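Local coordinates for protein DNA annealing helicase and endonuclease ZRANB3 (Homo sapiens, PDB 5MKW) that anneals complementary DNA strands and cleaves DNA to help stalled replication forks restart, the piece present here being its zinc-binding HNH endonuclease domain, at residues Phe31-Leu34 and Arg35-Lys39. Numbering follows the deposited sequence.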
# COMPACT_ATOMS: atom_id res chain seq x y z
N PHE A 31 -8.45 -2.53 -8.15
CA PHE A 31 -8.60 -1.10 -8.48
C PHE A 31 -9.47 -0.92 -9.73
O PHE A 31 -10.41 -0.14 -9.75
CB PHE A 31 -7.23 -0.41 -8.71
CG PHE A 31 -7.35 0.93 -9.40
CD1 PHE A 31 -8.04 1.99 -8.77
CD2 PHE A 31 -6.95 1.10 -10.71
CE1 PHE A 31 -8.32 3.18 -9.45
CE2 PHE A 31 -7.21 2.29 -11.39
CZ PHE A 31 -7.91 3.33 -10.75
N LEU A 32 -9.12 -1.64 -10.80
CA LEU A 32 -9.82 -1.43 -12.08
C LEU A 32 -11.28 -1.86 -11.95
O LEU A 32 -12.15 -1.21 -12.50
CB LEU A 32 -9.17 -2.20 -13.22
CG LEU A 32 -7.76 -1.78 -13.57
CD1 LEU A 32 -7.11 -2.85 -14.44
CD2 LEU A 32 -7.81 -0.44 -14.28
N ARG A 33 -11.51 -2.96 -11.26
CA ARG A 33 -12.87 -3.46 -11.04
C ARG A 33 -13.71 -2.44 -10.24
O ARG A 33 -14.85 -2.11 -10.63
CB ARG A 33 -12.80 -4.82 -10.35
CG ARG A 33 -14.16 -5.36 -9.89
CD ARG A 33 -14.88 -6.21 -10.92
NE ARG A 33 -16.03 -6.87 -10.30
CZ ARG A 33 -17.29 -6.46 -10.41
NH1 ARG A 33 -17.60 -5.42 -11.16
NH2 ARG A 33 -18.24 -7.13 -9.79
N LEU A 34 -13.12 -1.88 -9.19
CA LEU A 34 -13.80 -0.87 -8.40
C LEU A 34 -14.06 0.41 -9.17
O LEU A 34 -15.15 0.98 -9.11
CB LEU A 34 -13.08 -0.63 -7.04
CG LEU A 34 -13.77 -1.62 -6.11
CD1 LEU A 34 -12.87 -2.59 -5.43
CD2 LEU A 34 -14.78 -0.99 -5.16
N ARG A 35 -13.06 0.87 -9.89
CA ARG A 35 -13.17 2.09 -10.64
C ARG A 35 -14.39 2.02 -11.55
O ARG A 35 -15.14 3.00 -11.69
CB ARG A 35 -11.92 2.35 -11.47
CG ARG A 35 -11.93 3.67 -12.22
CD ARG A 35 -10.75 3.75 -13.20
NE ARG A 35 -10.99 2.82 -14.30
CZ ARG A 35 -10.05 2.36 -15.12
NH1 ARG A 35 -8.84 2.87 -15.14
NH2 ARG A 35 -10.36 1.48 -16.03
N ASP A 36 -14.55 0.89 -12.21
CA ASP A 36 -15.53 0.80 -13.24
C ASP A 36 -16.86 0.24 -12.79
O ASP A 36 -17.80 0.19 -13.58
CB ASP A 36 -14.95 -0.03 -14.38
CG ASP A 36 -13.83 0.69 -15.12
OD1 ASP A 36 -13.70 1.94 -15.08
OD2 ASP A 36 -13.09 -0.03 -15.82
N ALA A 37 -16.95 -0.18 -11.54
CA ALA A 37 -18.22 -0.50 -10.91
C ALA A 37 -19.00 0.76 -10.56
O ALA A 37 -18.44 1.77 -10.20
CB ALA A 37 -18.02 -1.32 -9.66
N PRO A 38 -20.33 0.65 -10.55
CA PRO A 38 -21.16 1.75 -10.06
C PRO A 38 -20.87 1.98 -8.62
O PRO A 38 -20.63 1.02 -7.89
CB PRO A 38 -22.59 1.22 -10.24
CG PRO A 38 -22.47 0.25 -11.35
CD PRO A 38 -21.12 -0.39 -11.22
N LYS A 39 -20.91 3.23 -8.20
CA LYS A 39 -20.67 3.54 -6.78
C LYS A 39 -21.48 2.64 -5.85
O LYS A 39 -21.00 2.22 -4.79
CB LYS A 39 -20.95 5.02 -6.47
CG LYS A 39 -21.00 5.33 -5.00
CD LYS A 39 -21.27 6.79 -4.76
CE LYS A 39 -21.59 7.02 -3.30
NZ LYS A 39 -20.77 8.14 -2.74
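The amide nitrogen of Ala37 is shared by two carbonyl oxygens, Arg33 O at 3.0 Å and Leu34 O at 3.2 Å, both weak bonds, at the C-terminal end of helix 27-36 in the HNH domain. The two preceding amides make i to i-4 bonds: Arg35 N to Phe31 O is short and nearly straight (2.8 Å, 164°), Asp36 N to Leu32 O longer and more bent. Beyond the helix the chain extends through Ala37 and Pro38, whose nitrogen carries no hydrogen to donate a further helical bond, into helix 39-47. Ala37, whose small methyl fits a buried place, touches Leu45, while Arg42 donates hydrogen bonds from NE to Leu34 O and from NH2 to Arg35 O. Arg35 suits its exposed place because its apolar methylenes pack on Phe31 while its charged end pairs with Asp36. Its CB sits over one face of the Phe31 ring; with CG anti to the backbone N (chi1 -176°), CD comes 3.8 Å from Phe31 CZ. A bend at chi3 (70°) then turns one guanidinium face onto Leu32 CD2. The edge is left to Asp36 in a side-on salt bridge: NE meets OD1 at 3.0 Å from above the carboxylate plane, and NH2 meets OD2 on its syn side.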